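Local coordinates for nitrogen regulatory PII-like protein (Bacillus subtilis subsp. subtilis, PDB 4RX6), which binds ATP as a PII-family regulator and is required for full induction of the nrgAB operon under ammonium limitation, at residues 9-14 with 100-105; 14-19 with 67-72. All coordinates share one frame; numbering follows the deposited sequence.

In the fold
Both contacts are buried and share strand 10-17, a central strand of the antiparallel sheet, which pairs with strand 99-110 in contact 1 and with strand 58-74 in contact 2. They meet at E14, whose strand lies between the other two, and V13 O to I72 N is a probable hydrogen bond joining them. In chain order contact 2 is nested inside the loop that contact 1 closes. Contact 1 has a more exposed end at Q9 and E104, and its K12, E14 and Y103 take part in the trimer centre. Contact 2, nearer the middle of the chain, is more closely tied to nucleotide: V16 and R67 line one ATP, E71 and I72 another.

Contact 1 of 2, residues 9-14 with 100-105; sequences QMFKVE and IFVYEI
K12 and E14 pair with Y103 and F101 across two neighbouring antiparallel strands, 10-14 and 100-105, in the ferredoxin-like sheet of a PII subunit. Both K12-Y103 and E14-F101 are hydrogen-bonded pairs: K12 N gives a bond of 2.9 Å to Y103 O, and F101 N one of 2.9 Å to E14 O. F11 and V13 lie on the sheet face covered by helix 79-90. There F11 CD1 meets V102 CG1 at 4.1 Å, while F11 lies alongside E104, its CE1 3.7 Å from E104 CB. The opposite face, carrying K12, E14, F101 and Y103, is turned to the other subunits. K12 runs beside Y103, with K12 CG 4.2 Å from the ring centroid and 27° off its normal, a CH-pi contact over one face. The torsion of Y103 (chi1 51°) sets CG between the backbone N and the carbonyl carbon and swings the ring back over strand 10-14. Its OH is placed to donate to E14 OE1, though the hydroxyl's position is doubtful. The ring also meets Y103 of the second and of the third subunit edge-to-face. With an alanine here the ring is gone, and a gap is likely to open where the three subunits meet, leaving K12 CG without its aromatic partner. K12 NZ makes a salt bridge with E14 of the third subunit, and E14 OE2 the equivalent one with K12 of the second subunit. That same OE2 stands 3.7 Å from F101 CD2, carboxylate and ring planes 89° apart.

Contact 2 of 2, residues 14-19 with 67-72; sequences EIVTRP and RLKIEI. With ATP (adenosine-5'-triphosphate), chain F; ATP (adenosine-5'-triphosphate), chain E.
V16 and R67 touch where strands 14-17 and 67-72, neighbours in the antiparallel sheet of the ferredoxin-like PII fold, reach an ATP pocket. V16 CG1 lies 4.0 Å from R67 CG, and both residues line the ribose of the chain F ATP. R67 NE donates to O3' of that sugar at 2.9 Å, with the hydroxyl at the edge of the guanidinium, near its plane. The bend of the R67 chain at chi2 (-2°) carries CD back beside T17 O, 3.5 Å away. Behind this first shell the backbone fixes the register: L68 N bonds to T17 O at 2.8 Å, and I70 N and I15 N exchange bonds with the carbonyls of I15 and I70. R18, whose CB touches R67 NH1, makes a salt bridge through its guanidinium to D97, and T17 OG1 binds D97 O, tying the strand end to the loop at the ATP site. On the helix-covered face I15 and I70 lie next to each other, I70 covered by F22 and L25 of helix 22-31, I15 by A86 and L90 of helix 79-90. The other face carries V16 together with the charged E14, K69 and E71. E71 lies alongside E14, their CG atoms 3.8 Å apart, and the like charges are probably eased by K69 of the third subunit, which bridges to E71. At the far end I72 CA approaches N1 of the chain E ATP at 3.7 Å.

Contact 1 of 2, residues 9-14 with 100-105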
loop_
_atom_site.group_PDB
_atom_site.type_symbol
_atom_site.label_atom_id
_atom_site.label_comp_id
_atom_site.label_asym_id
_atom_site.label_seq_id
_atom_site.Cartn_x
_atom_site.Cartn_y
_atom_site.Cartn_z
ATOM N N GLN B 9 14.688 4.055 -14.061
ATOM C CA GLN B 9 14.144 3.806 -12.742
ATOM C C GLN B 9 12.713 4.318 -12.672
ATOM O O GLN B 9 12.372 5.362 -13.249
ATOM C CB GLN B 9 14.995 4.475 -11.663
ATOM C CG GLN B 9 16.414 3.932 -11.549
ATOM C CD GLN B 9 17.134 4.476 -10.325
ATOM O OE1 GLN B 9 17.471 5.663 -10.262
ATOM N NE2 GLN B 9 17.355 3.615 -9.334
ATOM N N MET B 10 11.884 3.578 -11.948
ATOM C CA MET B 10 10.502 3.954 -11.727
ATOM C C MET B 10 10.262 4.035 -10.225
ATOM O O MET B 10 10.847 3.274 -9.460
ATOM C CB MET B 10 9.609 2.916 -12.382
ATOM C CG MET B 10 10.414 1.964 -13.255
ATOM S SD MET B 10 9.405 0.899 -14.268
ATOM C CE MET B 10 8.294 2.137 -14.910
ATOM N N PHE B 11 9.440 4.985 -9.796
ATOM C CA PHE B 11 9.189 5.175 -8.370
ATOM C C PHE B 11 7.728 5.400 -8.092
ATOM O O PHE B 11 6.981 5.906 -8.942
ATOM C CB PHE B 11 9.972 6.358 -7.815
ATOM C CG PHE B 11 11.442 6.130 -7.769
ATOM C CD1 PHE B 11 12.050 5.674 -6.605
ATOM C CD2 PHE B 11 12.228 6.366 -8.894
ATOM C CE1 PHE B 11 13.418 5.463 -6.563
ATOM C CE2 PHE B 11 13.593 6.153 -8.857
ATOM C CZ PHE B 11 14.187 5.700 -7.692
ATOM N N LYS B 12 7.324 5.000 -6.892
ATOM C CA LYS B 12 5.992 5.287 -6.430
ATOM C C LYS B 12 6.067 6.331 -5.353
ATOM O O LYS B 12 6.864 6.233 -4.420
ATOM C CB LYS B 12 5.327 4.041 -5.875
ATOM C CG LYS B 12 4.183 4.345 -4.916
ATOM C CD LYS B 12 2.896 3.833 -5.452
ATOM C CE LYS B 12 2.595 2.502 -4.841
ATOM N NZ LYS B 12 2.106 1.562 -5.834
ATOM N N VAL B 13 5.220 7.332 -5.483
ATOM C CA VAL B 13 5.099 8.347 -4.475
ATOM C C VAL B 13 3.728 8.171 -3.876
ATOM O O VAL B 13 2.733 8.128 -4.601
ATOM C CB VAL B 13 5.230 9.720 -5.084
ATOM C CG1 VAL B 13 5.098 10.770 -4.009
ATOM C CG2 VAL B 13 6.565 9.832 -5.816
ATOM N N GLU B 14 3.682 8.054 -2.555
ATOM C CA GLU B 14 2.455 7.742 -1.838
ATOM C C GLU B 14 2.226 8.843 -0.820
ATOM O O GLU B 14 3.050 9.025 0.067
ATOM C CB GLU B 14 2.635 6.426 -1.108
ATOM C CG GLU B 14 1.461 5.500 -1.105
ATOM C CD GLU B 14 1.794 4.213 -0.354
ATOM O OE1 GLU B 14 1.804 3.111 -0.964
ATOM O OE2 GLU B 14 2.082 4.314 0.857
ATOM N N ILE B 100 4.694 11.783 3.057
ATOM C CA ILE B 100 4.936 11.245 1.731
ATOM C C ILE B 100 6.007 10.157 1.780
ATOM O O ILE B 100 7.098 10.344 2.327
ATOM C CB ILE B 100 5.408 12.322 0.756
ATOM C CG1 ILE B 100 4.554 13.585 0.892
ATOM C CG2 ILE B 100 5.421 11.763 -0.670
ATOM C CD1 ILE B 100 4.837 14.622 -0.170
ATOM N N PHE B 101 5.666 9.016 1.202
ATOM C CA PHE B 101 6.508 7.849 1.203
ATOM C C PHE B 101 6.954 7.589 -0.227
ATOM O O PHE B 101 6.119 7.536 -1.122
ATOM C CB PHE B 101 5.671 6.675 1.672
ATOM C CG PHE B 101 5.062 6.872 3.025
ATOM C CD1 PHE B 101 5.853 7.246 4.097
ATOM C CD2 PHE B 101 3.702 6.682 3.223
ATOM C CE1 PHE B 101 5.305 7.434 5.338
ATOM C CE2 PHE B 101 3.141 6.866 4.460
ATOM C CZ PHE B 101 3.944 7.243 5.527
ATOM N N VAL B 102 8.252 7.423 -0.452
ATOM C CA VAL B 102 8.747 7.107 -1.778
ATOM C C VAL B 102 9.450 5.762 -1.758
ATOM O O VAL B 102 10.383 5.570 -0.994
ATOM C CB VAL B 102 9.773 8.141 -2.220
ATOM C CG1 VAL B 102 10.300 7.805 -3.596
ATOM C CG2 VAL B 102 9.173 9.533 -2.214
ATOM N N TYR B 103 9.020 4.829 -2.590
ATOM C CA TYR B 103 9.736 3.567 -2.719
ATOM C C TYR B 103 9.828 3.163 -4.179
ATOM O O TYR B 103 9.143 3.730 -5.025
ATOM C CB TYR B 103 9.104 2.450 -1.866
ATOM C CG TYR B 103 7.600 2.226 -2.019
ATOM C CD1 TYR B 103 7.094 1.275 -2.899
ATOM C CD2 TYR B 103 6.693 2.942 -1.248
ATOM C CE1 TYR B 103 5.728 1.066 -3.020
ATOM C CE2 TYR B 103 5.337 2.738 -1.366
ATOM C CZ TYR B 103 4.866 1.805 -2.246
ATOM O OH TYR B 103 3.509 1.626 -2.323
ATOM N N GLU B 104 10.679 2.194 -4.496
ATOM C CA GLU B 104 10.952 1.949 -5.903
ATOM C C GLU B 104 10.242 0.751 -6.521
ATOM O O GLU B 104 10.022 -0.272 -5.894
ATOM C CB GLU B 104 12.449 1.897 -6.187
ATOM C CG GLU B 104 13.241 0.920 -5.388
ATOM C CD GLU B 104 14.698 0.898 -5.863
ATOM O OE1 GLU B 104 14.925 1.119 -7.092
ATOM O OE2 GLU B 104 15.604 0.688 -5.011
ATOM N N ILE B 105 9.926 0.915 -7.794
ATOM C CA ILE B 105 9.135 -0.021 -8.547
ATOM C C ILE B 105 10.060 -0.780 -9.505
ATOM O O ILE B 105 10.708 -0.171 -10.364
ATOM C CB ILE B 105 8.004 0.768 -9.287
ATOM C CG1 ILE B 105 7.037 1.349 -8.258
ATOM C CG2 ILE B 105 7.244 -0.088 -10.252
ATOM C CD1 ILE B 105 6.447 0.312 -7.333
#

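Contact 2 of 2, residues 14-19 with 67-72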
loop_
_atom_site.group_PDB
_atom_site.type_symbol
_atom_site.label_atom_id
_atom_site.label_comp_id
_atom_site.label_asym_id
_atom_site.label_seq_id
_atom_site.Cartn_x
_atom_site.Cartn_y
_atom_site.Cartn_z
ATOM N N GLU B 14 3.682 8.054 -2.555
ATOM C CA GLU B 14 2.455 7.742 -1.838
ATOM C C GLU B 14 2.226 8.843 -0.820
ATOM O O GLU B 14 3.050 9.025 0.067
ATOM C CB GLU B 14 2.635 6.426 -1.108
ATOM C CG GLU B 14 1.461 5.500 -1.105
ATOM C CD GLU B 14 1.794 4.213 -0.354
ATOM O OE1 GLU B 14 1.804 3.111 -0.964
ATOM O OE2 GLU B 14 2.082 4.314 0.857
ATOM N N ILE B 15 1.142 9.602 -0.966
ATOM C CA ILE B 15 0.820 10.637 -0.003
ATOM C C ILE B 15 -0.369 10.176 0.836
ATOM O O ILE B 15 -1.339 9.628 0.302
ATOM C CB ILE B 15 0.434 11.965 -0.689
ATOM C CG1 ILE B 15 1.549 12.458 -1.632
ATOM C CG2 ILE B 15 0.058 13.018 0.368
ATOM C CD1 ILE B 15 1.054 13.287 -2.832
ATOM N N VAL B 16 -0.288 10.356 2.148
ATOM C CA VAL B 16 -1.440 10.127 2.984
ATOM C C VAL B 16 -1.645 11.447 3.678
ATOM O O VAL B 16 -0.707 11.999 4.243
ATOM C CB VAL B 16 -1.221 8.986 4.003
ATOM C CG1 VAL B 16 -2.505 8.741 4.794
ATOM C CG2 VAL B 16 -0.744 7.688 3.301
ATOM N N THR B 17 -2.860 11.969 3.618
ATOM C CA THR B 17 -3.106 13.340 4.030
ATOM C C THR B 17 -4.585 13.498 4.318
ATOM O O THR B 17 -5.367 12.615 4.010
ATOM C CB THR B 17 -2.659 14.347 2.916
ATOM O OG1 THR B 17 -2.937 15.692 3.325
ATOM C CG2 THR B 17 -3.373 14.062 1.594
ATOM N N ARG B 18 -4.965 14.615 4.923
ATOM C CA ARG B 18 -6.380 14.946 5.075
ATOM C C ARG B 18 -7.027 15.208 3.714
ATOM O O ARG B 18 -6.346 15.559 2.749
ATOM C CB ARG B 18 -6.553 16.184 5.953
ATOM C CG ARG B 18 -6.322 17.495 5.211
ATOM C CD ARG B 18 -6.809 18.676 6.020
ATOM N NE ARG B 18 -6.069 18.815 7.269
ATOM C CZ ARG B 18 -4.849 19.326 7.347
ATOM N NH1 ARG B 18 -4.229 19.732 6.243
ATOM N NH2 ARG B 18 -4.251 19.427 8.525
ATOM N N PRO B 19 -8.353 15.054 3.637
ATOM C CA PRO B 19 -9.070 15.226 2.369
ATOM C C PRO B 19 -9.344 16.695 2.006
ATOM O O PRO B 19 -10.461 17.171 2.234
ATOM C CB PRO B 19 -10.404 14.493 2.615
ATOM C CG PRO B 19 -10.303 13.886 3.969
ATOM C CD PRO B 19 -9.254 14.627 4.713
ATOM N N ARG B 67 -8.803 9.894 5.920
ATOM C CA ARG B 67 -7.594 10.257 5.219
ATOM C C ARG B 67 -7.749 9.921 3.746
ATOM O O ARG B 67 -8.408 8.947 3.386
ATOM C CB ARG B 67 -6.407 9.491 5.791
ATOM C CG ARG B 67 -5.616 10.178 6.882
ATOM C CD ARG B 67 -6.094 11.555 7.228
ATOM N NE ARG B 67 -5.459 11.974 8.472
ATOM C CZ ARG B 67 -5.857 12.989 9.229
ATOM N NH1 ARG B 67 -6.910 13.716 8.866
ATOM N NH2 ARG B 67 -5.199 13.261 10.355
ATOM N N LEU B 68 -7.123 10.732 2.903
ATOM C CA LEU B 68 -7.011 10.464 1.486
ATOM C C LEU B 68 -5.677 9.777 1.235
ATOM O O LEU B 68 -4.666 10.188 1.772
ATOM C CB LEU B 68 -7.032 11.795 0.739
ATOM C CG LEU B 68 -7.671 11.806 -0.642
ATOM C CD1 LEU B 68 -7.384 13.108 -1.339
ATOM C CD2 LEU B 68 -7.141 10.667 -1.452
ATOM N N LYS B 69 -5.637 8.730 0.435
ATOM C CA LYS B 69 -4.336 8.191 0.047
ATOM C C LYS B 69 -4.120 8.204 -1.462
ATOM O O LYS B 69 -4.893 7.602 -2.232
ATOM C CB LYS B 69 -4.165 6.776 0.543
ATOM C CG LYS B 69 -2.912 6.141 0.020
ATOM C CD LYS B 69 -3.103 4.677 -0.037
ATOM C CE LYS B 69 -2.040 3.965 0.739
ATOM N NZ LYS B 69 -2.126 2.489 0.493
ATOM N N ILE B 70 -3.048 8.875 -1.869
ATOM C CA ILE B 70 -2.763 9.094 -3.269
ATOM C C ILE B 70 -1.514 8.341 -3.724
ATOM O O ILE B 70 -0.450 8.518 -3.146
ATOM C CB ILE B 70 -2.530 10.562 -3.498
ATOM C CG1 ILE B 70 -3.755 11.359 -3.046
ATOM C CG2 ILE B 70 -2.226 10.802 -4.961
ATOM C CD1 ILE B 70 -3.469 12.850 -2.867
ATOM N N GLU B 71 -1.632 7.515 -4.761
ATOM C CA GLU B 71 -0.477 6.802 -5.298
ATOM C C GLU B 71 -0.121 7.245 -6.713
ATOM O O GLU B 71 -0.921 7.131 -7.635
ATOM C CB GLU B 71 -0.729 5.308 -5.301
ATOM C CG GLU B 71 -0.934 4.726 -3.930
ATOM C CD GLU B 71 -1.490 3.321 -3.996
ATOM O OE1 GLU B 71 -2.733 3.180 -4.025
ATOM O OE2 GLU B 71 -0.683 2.361 -4.039
ATOM N N ILE B 72 1.110 7.712 -6.880
ATOM C CA ILE B 72 1.578 8.234 -8.149
ATOM C C ILE B 72 2.876 7.560 -8.548
ATOM O O ILE B 72 3.897 7.817 -7.944
ATOM C CB ILE B 72 1.887 9.720 -8.023
ATOM C CG1 ILE B 72 0.725 10.451 -7.354
ATOM C CG2 ILE B 72 2.222 10.288 -9.392
ATOM C CD1 ILE B 72 1.106 11.747 -6.727
HETATM P PG ATP F . 2.984 12.285 13.727
HETATM O O1G ATP F . 3.206 12.295 15.220
HETATM O O2G ATP F . 2.416 10.983 13.195
HETATM O O3G ATP F . 4.209 12.757 12.980
HETATM P PB ATP F . 0.484 13.425 12.716
HETATM O O1B ATP F . -0.447 12.460 13.409
HETATM O O2B ATP F . 0.050 14.854 12.485
HETATM O O3B ATP F . 1.904 13.484 13.499
HETATM P PA ATP F . 0.207 13.307 9.840
HETATM O O1A ATP F . 1.373 13.302 8.878
HETATM O O2A ATP F . -0.759 14.456 9.892
HETATM O O3A ATP F . 0.796 12.807 11.264
HETATM O "O5'" ATP F . -0.745 12.073 9.490
HETATM C "C5'" ATP F . -1.748 12.181 8.492
HETATM C "C4'" ATP F . -2.140 10.761 8.106
HETATM O "O4'" ATP F . -1.051 10.113 7.465
HETATM C "C3'" ATP F . -2.390 9.880 9.308
HETATM O "O3'" ATP F . -3.717 10.056 9.803
HETATM C "C2'" ATP F . -2.104 8.484 8.767
HETATM O "O2'" ATP F . -3.222 7.901 8.070
HETATM C "C1'" ATP F . -1.026 8.712 7.732
HETATM N N9 ATP F . 0.271 8.427 8.352
HETATM C C8 ATP F . 0.975 9.367 9.001
HETATM N N7 ATP F . 2.132 8.863 9.487
HETATM C C5 ATP F . 2.173 7.560 9.164
HETATM C C6 ATP F . 3.139 6.469 9.398
HETATM N N6 ATP F . 4.287 6.708 10.097
HETATM N N1 ATP F . 2.816 5.258 8.882
HETATM C C2 ATP F . 1.673 5.031 8.199
HETATM N N3 ATP F . 0.753 5.984 7.961
HETATM C C4 ATP F . 0.941 7.262 8.406
HETATM P PG ATP E . -3.337 5.759 -21.107
HETATM O O1G ATP E . -3.213 7.174 -21.641
HETATM O O2G ATP E . -2.047 5.245 -20.494
HETATM O O3G ATP E . -4.036 4.769 -22.012
HETATM P PB ATP E . -4.006 6.587 -18.499
HETATM O O1B ATP E . -2.531 6.970 -18.588
HETATM O O2B ATP E . -5.068 7.622 -18.167
HETATM O O3B ATP E . -4.375 5.829 -19.872
HETATM P PA ATP E . -5.212 4.126 -17.657
HETATM O O1A ATP E . -4.414 2.870 -17.940
HETATM O O2A ATP E . -6.448 4.453 -18.481
HETATM O O3A ATP E . -4.230 5.401 -17.430
HETATM O "O5'" ATP E . -5.665 4.034 -16.124
HETATM C "C5'" ATP E . -5.956 2.814 -15.472
HETATM C "C4'" ATP E . -5.779 3.152 -14.010
HETATM O "O4'" ATP E . -4.447 2.821 -13.620
HETATM C "C3'" ATP E . -5.828 4.646 -13.785
HETATM O "O3'" ATP E . -7.153 5.152 -13.654
HETATM C "C2'" ATP E . -5.068 4.771 -12.488
HETATM O "O2'" ATP E . -5.921 4.410 -11.398
HETATM C "C1'" ATP E . -3.998 3.714 -12.600
HETATM N N9 ATP E . -2.755 4.387 -13.025
HETATM C C8 ATP E . -2.330 4.569 -14.291
HETATM N N7 ATP E . -1.148 5.242 -14.304
HETATM C C5 ATP E . -0.807 5.499 -13.028
HETATM C C6 ATP E . 0.309 6.161 -12.327
HETATM N N6 ATP E . 1.332 6.707 -13.002
HETATM N N1 ATP E . 0.270 6.214 -10.979
HETATM C C2 ATP E . -0.741 5.681 -10.271
HETATM N N3 ATP E . -1.788 5.066 -10.843
HETATM C C4 ATP E . -1.874 4.941 -12.190
#